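4-alpha-glucanotransferase (Corynebacterium glutamicum, PDB 5B68) belongs to the amylomaltase family and joins an N-terminal beta-sandwich domain to a larger TIM-barrel domain. Local coordinates at residues A[91-96]-A[125-130]; A[218-223]-A[233-238]; A[649-654]-A[675-680]. One frame throughout, in Å; residues are numbered along the deposited sequence.

Interaction 1 of 3, residues A[91-96]-A[125-130]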
loop_
_atom_site.group_PDB
_atom_site.type_symbol
_atom_site.label_atom_id
_atom_site.label_comp_id
_atom_site.label_asym_id
_atom_site.label_seq_id
_atom_site.Cartn_x
_atom_site.Cartn_y
_atom_site.Cartn_z
ATOM N N VAL A 91 33.227 -20.786 -3.072
ATOM C CA VAL A 91 33.535 -22.037 -2.339
ATOM C C VAL A 91 35.007 -22.009 -1.859
ATOM O O VAL A 91 35.834 -21.253 -2.401
ATOM C CB VAL A 91 33.320 -23.298 -3.194
ATOM C CG1 VAL A 91 31.870 -23.517 -3.509
ATOM C CG2 VAL A 91 34.152 -23.249 -4.479
ATOM N N HIS A 92 35.347 -22.833 -0.858
ATOM C CA HIS A 92 36.776 -23.000 -0.500
ATOM C C HIS A 92 37.535 -23.461 -1.775
ATOM O O HIS A 92 37.082 -24.329 -2.481
ATOM C CB HIS A 92 36.929 -24.061 0.555
ATOM C CG HIS A 92 36.350 -23.701 1.878
ATOM N ND1 HIS A 92 35.539 -22.600 2.082
ATOM C CD2 HIS A 92 36.411 -24.339 3.067
ATOM C CE1 HIS A 92 35.133 -22.579 3.346
ATOM N NE2 HIS A 92 35.650 -23.622 3.960
ATOM N N ASP A 93 38.631 -22.816 -2.082
ATOM C CA ASP A 93 39.326 -23.042 -3.344
ATOM C C ASP A 93 39.744 -24.525 -3.487
ATOM O O ASP A 93 40.209 -25.124 -2.548
ATOM C CB ASP A 93 40.503 -22.101 -3.459
ATOM C CG ASP A 93 41.167 -22.138 -4.822
ATOM O OD1 ASP A 93 40.503 -22.076 -5.884
ATOM O OD2 ASP A 93 42.384 -22.127 -4.816
ATOM N N GLY A 94 39.341 -25.146 -4.586
ATOM C CA GLY A 94 39.582 -26.562 -4.771
ATOM C C GLY A 94 38.525 -27.504 -4.261
ATOM O O GLY A 94 38.618 -28.684 -4.515
ATOM N N SER A 95 37.474 -27.006 -3.586
ATOM C CA SER A 95 36.360 -27.867 -3.212
ATOM C C SER A 95 35.255 -27.746 -4.320
ATOM O O SER A 95 35.342 -26.798 -5.159
ATOM C CB SER A 95 35.888 -27.464 -1.780
ATOM O OG SER A 95 35.239 -26.194 -1.846
ATOM N N PRO A 96 34.259 -28.667 -4.341
ATOM C CA PRO A 96 33.192 -28.709 -5.359
ATOM C C PRO A 96 32.317 -27.468 -5.255
ATOM O O PRO A 96 32.165 -26.910 -4.119
ATOM C CB PRO A 96 32.402 -29.910 -4.992
ATOM C CG PRO A 96 33.329 -30.790 -4.224
ATOM C CD PRO A 96 34.147 -29.846 -3.442
ATOM N N GLY A 125 42.253 -16.902 6.838
ATOM C CA GLY A 125 42.942 -18.171 6.743
ATOM C C GLY A 125 42.343 -19.236 5.834
ATOM O O GLY A 125 42.856 -20.343 5.791
ATOM N N ILE A 126 41.250 -18.944 5.120
ATOM C CA ILE A 126 40.730 -19.882 4.149
ATOM C C ILE A 126 40.961 -19.252 2.791
ATOM O O ILE A 126 40.680 -18.066 2.616
ATOM C CB ILE A 126 39.239 -20.253 4.447
ATOM C CG1 ILE A 126 39.191 -20.998 5.791
ATOM C CG2 ILE A 126 38.633 -21.084 3.304
ATOM C CD1 ILE A 126 37.832 -21.426 6.267
ATOM N N ARG A 127 41.388 -20.059 1.808
ATOM C CA ARG A 127 41.488 -19.558 0.436
ATOM C C ARG A 127 40.128 -19.840 -0.191
ATOM O O ARG A 127 39.644 -20.995 -0.207
ATOM C CB ARG A 127 42.641 -20.184 -0.392
ATOM C CG ARG A 127 42.930 -19.425 -1.704
ATOM C CD ARG A 127 44.152 -19.895 -2.500
ATOM N NE ARG A 127 44.062 -21.335 -2.771
ATOM C CZ ARG A 127 44.598 -22.307 -2.019
ATOM N NH1 ARG A 127 45.315 -22.029 -0.919
ATOM N NH2 ARG A 127 44.411 -23.583 -2.361
ATOM N N TRP A 128 39.534 -18.796 -0.751
ATOM C CA TRP A 128 38.236 -18.875 -1.397
ATOM C C TRP A 128 38.369 -18.623 -2.881
ATOM O O TRP A 128 39.179 -17.844 -3.300
ATOM C CB TRP A 128 37.283 -17.816 -0.845
ATOM C CG TRP A 128 36.730 -18.095 0.525
ATOM C CD1 TRP A 128 37.333 -17.827 1.707
ATOM C CD2 TRP A 128 35.460 -18.671 0.848
ATOM N NE1 TRP A 128 36.543 -18.217 2.744
ATOM C CE2 TRP A 128 35.380 -18.735 2.246
ATOM C CE3 TRP A 128 34.387 -19.139 0.096
ATOM C CZ2 TRP A 128 34.270 -19.245 2.906
ATOM C CZ3 TRP A 128 33.297 -19.655 0.755
ATOM C CH2 TRP A 128 33.240 -19.690 2.146
ATOM N N GLY A 129 37.560 -19.310 -3.667
ATOM C CA GLY A 129 37.476 -19.030 -5.093
ATOM C C GLY A 129 36.070 -18.652 -5.481
ATOM O O GLY A 129 35.153 -18.907 -4.745
ATOM N N GLU A 130 35.937 -18.136 -6.694
ATOM C CA GLU A 130 34.683 -17.737 -7.258
ATOM C C GLU A 130 34.425 -18.495 -8.558
ATOM O O GLU A 130 35.323 -18.586 -9.385
ATOM C CB GLU A 130 34.741 -16.248 -7.527
ATOM C CG GLU A 130 33.408 -15.652 -7.976
ATOM C CD GLU A 130 33.440 -14.148 -8.129
ATOM O OE1 GLU A 130 33.470 -13.655 -9.280
ATOM O OE2 GLU A 130 33.475 -13.432 -7.137
#
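Asp93 OD2 takes the NE hydrogen of Arg127 in a salt bridge of 2.8 Å. The oxygen lies close to the guanidinium plane and is approached on its anti side, while the carboxylate and guanidinium planes stand 88° apart. Arg127 reaches it by bending at chi3 (54°), which brings NE round to the Asp93 carboxylate. Asp93 is held through its backbone too, with Asp93 N giving a straight 2.8 Å bond to Arg127 O.

This is the end of an antiparallel strand pair, 86-92 with 126-134, in the N-terminal beta sandwich. Val91 and Gly129 form its hydrogen-bonded pair, with Gly129 N to Val91 O at 2.9 Å and Val91 N to Gly129 O at 3.2 Å. His92 and Trp128 come next as a non-hydrogen-bonded pair. The His92 ring points its edge at the face of the Trp128 six-membered ring, centroids 4.6 Å apart and planes at 80°. Over one face of the imidazole, close to its normal, sits the Ile126 CG2 methyl, 3.6 Å from the ring centroid in a CH-pi contact. Beyond His92 the chain leaves the strand by a type II beta turn, His92 to Ser95, in which His92 O accepts from both Ser95 N and Ser95 OG.

Interaction 2 of 3, residues A[218-223]-A[233-238]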
loop_
_atom_site.group_PDB
_atom_site.type_symbol
_atom_site.label_atom_id
_atom_site.label_comp_id
_atom_site.label_asym_id
_atom_site.label_seq_id
_atom_site.Cartn_x
_atom_site.Cartn_y
_atom_site.Cartn_z
ATOM N N ILE A 218 -10.732 0.661 -2.760
ATOM C CA ILE A 218 -10.916 0.991 -1.384
ATOM C C ILE A 218 -9.623 1.408 -0.662
ATOM O O ILE A 218 -8.513 1.368 -1.197
ATOM C CB ILE A 218 -11.661 -0.120 -0.614
ATOM C CG1 ILE A 218 -10.823 -1.421 -0.612
ATOM C CG2 ILE A 218 -13.037 -0.349 -1.231
ATOM C CD1 ILE A 218 -11.348 -2.496 0.282
ATOM N N ASN A 219 -9.807 1.916 0.539
ATOM C CA ASN A 219 -8.690 2.181 1.438
ATOM C C ASN A 219 -7.992 0.907 1.840
ATOM O O ASN A 219 -8.574 -0.160 1.768
ATOM C CB ASN A 219 -9.174 2.882 2.717
ATOM C CG ASN A 219 -10.288 2.102 3.408
ATOM O OD1 ASN A 219 -10.078 1.342 4.411
ATOM N ND2 ASN A 219 -11.451 2.212 2.891
ATOM N N PRO A 220 -6.726 1.049 2.347
ATOM C CA PRO A 220 -6.051 -0.097 2.912
ATOM C C PRO A 220 -6.905 -0.689 4.029
ATOM O O PRO A 220 -7.577 0.042 4.796
ATOM C CB PRO A 220 -4.740 0.517 3.491
ATOM C CG PRO A 220 -4.506 1.800 2.731
ATOM C CD PRO A 220 -5.899 2.265 2.414
ATOM N N MET A 221 -6.840 -1.998 4.132
ATOM C CA MET A 221 -7.617 -2.745 5.138
ATOM C C MET A 221 -6.742 -3.563 6.124
ATOM O O MET A 221 -7.185 -4.554 6.750
ATOM C CB MET A 221 -8.510 -3.700 4.383
ATOM C CG MET A 221 -9.400 -3.035 3.319
ATOM S SD MET A 221 -10.733 -2.129 4.127
ATOM C CE MET A 221 -11.816 -3.519 4.453
ATOM N N HIS A 222 -5.496 -3.144 6.214
ATOM C CA HIS A 222 -4.504 -3.816 7.029
ATOM C C HIS A 222 -4.856 -3.710 8.527
ATOM O O HIS A 222 -5.392 -2.710 9.014
ATOM C CB HIS A 222 -3.128 -3.194 6.879
ATOM C CG HIS A 222 -2.672 -2.903 5.493
ATOM N ND1 HIS A 222 -2.494 -3.893 4.561
ATOM C CD2 HIS A 222 -2.270 -1.745 4.906
ATOM C CE1 HIS A 222 -2.020 -3.353 3.448
ATOM N NE2 HIS A 222 -1.937 -2.050 3.616
ATOM N N ALA A 223 -4.504 -4.741 9.269
ATOM C CA ALA A 223 -4.809 -4.772 10.685
ATOM C C ALA A 223 -4.077 -3.677 11.442
ATOM O O ALA A 223 -2.955 -3.353 11.136
ATOM C CB ALA A 223 -4.467 -6.129 11.271
ATOM N N SER A 233 -6.070 6.124 10.985
ATOM C CA SER A 233 -5.457 6.078 9.644
ATOM C C SER A 233 -5.274 4.680 9.066
ATOM O O SER A 233 -4.524 3.863 9.591
ATOM C CB SER A 233 -4.132 6.780 9.597
ATOM O OG SER A 233 -3.642 6.839 8.277
ATOM N N PRO A 234 -5.850 4.437 7.896
ATOM C CA PRO A 234 -5.511 3.179 7.266
ATOM C C PRO A 234 -4.042 3.083 6.832
ATOM O O PRO A 234 -3.603 1.992 6.449
ATOM C CB PRO A 234 -6.402 3.157 6.037
ATOM C CG PRO A 234 -7.470 4.129 6.284
ATOM C CD PRO A 234 -6.880 5.181 7.144
ATOM N N TYR A 235 -3.311 4.201 6.877
ATOM C CA TYR A 235 -1.983 4.274 6.342
ATOM C C TYR A 235 -0.940 4.143 7.469
ATOM O O TYR A 235 0.246 4.224 7.213
ATOM C CB TYR A 235 -1.777 5.560 5.492
ATOM C CG TYR A 235 -2.563 5.529 4.163
ATOM C CD1 TYR A 235 -2.041 4.889 3.049
ATOM C CD2 TYR A 235 -3.868 6.113 4.054
ATOM C CE1 TYR A 235 -2.763 4.793 1.846
ATOM C CE2 TYR A 235 -4.593 6.026 2.880
ATOM C CZ TYR A 235 -4.047 5.387 1.777
ATOM O OH TYR A 235 -4.753 5.347 0.588
ATOM N N LEU A 236 -1.350 3.851 8.688
ATOM C CA LEU A 236 -0.348 3.473 9.722
ATOM C C LEU A 236 -0.803 2.234 10.455
ATOM O O LEU A 236 -1.088 2.277 11.650
ATOM C CB LEU A 236 -0.049 4.643 10.658
ATOM C CG LEU A 236 1.309 4.547 11.384
ATOM C CD1 LEU A 236 2.482 4.544 10.408
ATOM C CD2 LEU A 236 1.437 5.737 12.302
ATOM N N PRO A 237 -0.847 1.118 9.732
ATOM C CA PRO A 237 -1.332 -0.142 10.316
ATOM C C PRO A 237 -0.214 -0.812 11.092
ATOM O O PRO A 237 0.923 -0.326 11.074
ATOM C CB PRO A 237 -1.668 -0.960 9.086
ATOM C CG PRO A 237 -0.593 -0.537 8.104
ATOM C CD PRO A 237 -0.535 0.950 8.285
ATOM N N THR A 238 -0.549 -1.893 11.746
ATOM C CA THR A 238 0.434 -2.669 12.577
ATOM C C THR A 238 1.142 -3.722 11.732
ATOM O O THR A 238 2.247 -4.182 12.084
ATOM C CB THR A 238 -0.257 -3.280 13.843
ATOM O OG1 THR A 238 0.702 -3.391 14.930
ATOM C CG2 THR A 238 -0.869 -4.575 13.571
HETATM O O HOH W 1 -4.964 -0.296 6.837
#
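Pro220 packs against Tyr235 and Pro234 of the 233-238 segment, in one of two closely packed patches of the contact. Its CG sits over one face of the Tyr235 ring, displaced toward the rim, 3.6 Å from Tyr235 CE1, in a CH-pi contact; the two side chains cross at about a right angle. Tyr235 starts out pointing away from the 218-223 segment, but having CG beside its backbone N (chi1 -70°) brings the ring back so that its face meets Pro220 CG. The same pyrrolidine presses on Pro234, with Pro220 CD 3.8 Å from Pro234 CB.

Further along, His222 and Pro237 run side by side and point the same way, meeting at 3.5 Å between His222 CB and Pro237 CB. Next to them Thr238 N donates to Ala223 O at 2.9 Å, the one direct hydrogen bond between the two segments.

Between these two close patches the chains stand apart and a water fills in, donating to Pro234 O at 2.7 Å and, over a longer 3.3 Å, to His222 O. The 233-238 side is steadied by its type I beta turn, Ser233 to Leu236, and by an ST turn, Tyr235 N to Ser233 OG.

Tyr235 OH is hydrogen-bonded to Asp386 OD2 at the end of strand 382-387, and a bound 2-[bis-(2-hydroxy-ethyl)-amino]-2-hydroxymethyl-propane-1,3-diol molecule lies about 3 Å from the Tyr235 side chain. Both segments belong to the long loop that follows strand 215-218, at the C-terminal mouth of the barrel strands, where TIM-barrel enzymes carry their active-site pocket.

Interaction 3 of 3, residues A[649-654]-A[675-680]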
loop_
_atom_site.group_PDB
_atom_site.type_symbol
_atom_site.label_atom_id
_atom_site.label_comp_id
_atom_site.label_asym_id
_atom_site.label_seq_id
_atom_site.Cartn_x
_atom_site.Cartn_y
_atom_site.Cartn_z
ATOM N N CYS A 649 -14.915 8.911 -7.725
ATOM C CA CYS A 649 -15.025 8.860 -6.279
ATOM C C CYS A 649 -16.479 8.901 -5.826
ATOM O O CYS A 649 -17.262 9.748 -6.241
ATOM C CB CYS A 649 -14.207 9.944 -5.614
ATOM S SG CYS A 649 -12.387 9.811 -5.898
ATOM N N LEU A 650 -16.823 7.972 -4.917
ATOM C CA LEU A 650 -18.156 7.791 -4.458
ATOM C C LEU A 650 -18.656 9.096 -3.854
ATOM O O LEU A 650 -19.847 9.444 -4.006
ATOM C CB LEU A 650 -18.256 6.661 -3.382
ATOM C CG LEU A 650 -19.667 6.362 -2.878
ATOM C CD1 LEU A 650 -20.510 5.831 -4.049
ATOM C CD2 LEU A 650 -19.641 5.364 -1.693
ATOM N N VAL A 651 -17.779 9.794 -3.162
ATOM C CA VAL A 651 -18.140 11.085 -2.555
ATOM C C VAL A 651 -18.719 12.045 -3.596
ATOM O O VAL A 651 -19.591 12.849 -3.255
ATOM C CB VAL A 651 -16.929 11.797 -1.859
ATOM C CG1 VAL A 651 -16.564 11.068 -0.577
ATOM C CG2 VAL A 651 -15.711 11.959 -2.738
ATOM N N ASP A 652 -18.165 12.013 -4.792
ATOM C CA ASP A 652 -18.602 12.920 -5.874
ATOM C C ASP A 652 -19.945 12.503 -6.470
ATOM O O ASP A 652 -20.597 13.333 -7.107
ATOM C CB ASP A 652 -17.552 12.984 -7.005
ATOM C CG ASP A 652 -16.360 13.817 -6.630
ATOM O OD1 ASP A 652 -16.424 14.419 -5.545
ATOM O OD2 ASP A 652 -15.413 13.909 -7.413
ATOM N N MET A 653 -20.376 11.262 -6.244
ATOM C CA MET A 653 -21.650 10.775 -6.723
ATOM C C MET A 653 -22.804 11.231 -5.828
ATOM O O MET A 653 -23.961 11.169 -6.248
ATOM C CB MET A 653 -21.637 9.239 -6.918
ATOM C CG MET A 653 -20.522 8.760 -7.772
ATOM S SD MET A 653 -20.526 6.984 -8.038
ATOM C CE MET A 653 -21.405 6.815 -9.613
ATOM N N VAL A 654 -22.524 11.685 -4.597
ATOM C CA VAL A 654 -23.591 12.049 -3.688
ATOM C C VAL A 654 -23.539 13.522 -3.240
ATOM O O VAL A 654 -24.366 13.932 -2.445
ATOM C CB VAL A 654 -23.597 11.128 -2.443
ATOM C CG1 VAL A 654 -23.728 9.693 -2.854
ATOM C CG2 VAL A 654 -22.318 11.314 -1.662
ATOM N N ILE A 675 -14.850 10.681 8.611
ATOM C CA ILE A 675 -15.945 11.457 8.040
ATOM C C ILE A 675 -16.911 10.550 7.286
ATOM O O ILE A 675 -16.587 10.077 6.225
ATOM C CB ILE A 675 -15.393 12.512 7.056
ATOM C CG1 ILE A 675 -14.329 13.399 7.717
ATOM C CG2 ILE A 675 -16.507 13.339 6.447
ATOM C CD1 ILE A 675 -14.802 14.190 8.912
ATOM N N PRO A 676 -18.102 10.333 7.837
ATOM C CA PRO A 676 -19.117 9.460 7.180
ATOM C C PRO A 676 -19.660 10.041 5.874
ATOM O O PRO A 676 -19.613 11.275 5.656
ATOM C CB PRO A 676 -20.224 9.376 8.182
ATOM C CG PRO A 676 -20.167 10.690 8.861
ATOM C CD PRO A 676 -18.721 11.064 8.966
ATOM N N LEU A 677 -20.082 9.173 4.973
ATOM C CA LEU A 677 -20.513 9.611 3.623
ATOM C C LEU A 677 -21.803 10.436 3.790
ATOM O O LEU A 677 -22.799 9.928 4.319
ATOM C CB LEU A 677 -20.787 8.371 2.740
ATOM C CG LEU A 677 -21.154 8.672 1.266
ATOM C CD1 LEU A 677 -19.978 9.283 0.523
ATOM C CD2 LEU A 677 -21.709 7.405 0.585
ATOM N N CYS A 678 -21.768 11.692 3.351
ATOM C CA CYS A 678 -22.972 12.517 3.426
ATOM C C CYS A 678 -23.159 13.290 2.151
ATOM O O CYS A 678 -22.165 13.565 1.474
ATOM C CB CYS A 678 -22.859 13.493 4.586
ATOM S SG CYS A 678 -22.800 12.701 6.230
ATOM N N ASP A 679 -24.432 13.690 1.881
ATOM C CA ASP A 679 -24.763 14.477 0.642
ATOM C C ASP A 679 -24.470 15.964 0.844
ATOM O O ASP A 679 -23.880 16.308 1.852
ATOM C CB ASP A 679 -26.208 14.237 0.190
ATOM C CG ASP A 679 -27.259 14.657 1.257
ATOM O OD1 ASP A 679 -26.934 15.507 2.157
ATOM O OD2 ASP A 679 -28.358 14.042 1.224
ATOM N N SER A 680 -24.786 16.822 -0.134
ATOM C CA SER A 680 -24.473 18.260 -0.021
ATOM C C SER A 680 -25.097 18.998 1.186
ATOM O O SER A 680 -24.559 20.023 1.649
ATOM C CB SER A 680 -24.867 18.940 -1.315
ATOM O OG SER A 680 -24.040 18.430 -2.347
#
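Leu677 and Leu650 share one side-chain shape: each has CG opposite the backbone N (chi1 -176° and -178°) and the same turn at chi2. In Leu677 this extends the side chain from an irregular segment toward the helix, and in Leu650 it sends the end of a residue that starts off obliquely round to meet it. The setting is the close of the TIM barrel: strand 645-649, the last of its parallel strands along the chain, runs straight into the short, weakly bonded helix 650-654, and the segment 675-680 passes beside that helix on the way to helix 694-702.

Leu677 spreads its two methyl groups over the helix. CD2 meets Leu650 CD2 at 3.7 Å, the two leucines crossing at about a right angle. CD1 goes the other way, resting 3.8 Å from Val654 CG2 and 4.0 Å from Val651 CG1, so a single side chain spans residues one helical turn apart. In Val654, CG2 occupies the crowded position between the backbone N and the carbonyl carbon, and that same methyl lies 3.9 Å from Cys678 O.

No hydrogen bond joins the two segments directly, and the polar links come from around them. Leu677 makes backbone bonds with Ser186 and Val685, while Cys678 N is bonded to Glu656 OE2 and Ser680 OG to Gly655 O just past the helix. On the helix, Met653 packs on Tyr696, Val699 and Ala700 of helix 694-702.

The backbones approach most closely at the helix end, where the CA-H of Asp679 is directed at Val654 O, 3.2 Å from CA to oxygen with 135° at the hydrogen.

Overall arrangement
Along the chain the three contacts follow one another without overlap. Interaction 1 belongs to the N-terminal beta sandwich, near the protein surface and about 44 Å from the centre of the chain. Interactions 2 and 3 both belong to the TIM-barrel region, after strand 215-218 and after strand 645-649, which lie on either side of strand 177-182 in the parallel sheet. Their centres are about 20 Å apart and their nearest atoms about 9 Å. Interaction 1 lies about 49 Å from interaction 2 and 67 Å from interaction 3, centre to centre, on the far side of the molecule from the latter. The sandwich contact is therefore remote from the barrel mouth, where interaction 2 probably helps to line the active-site pocket.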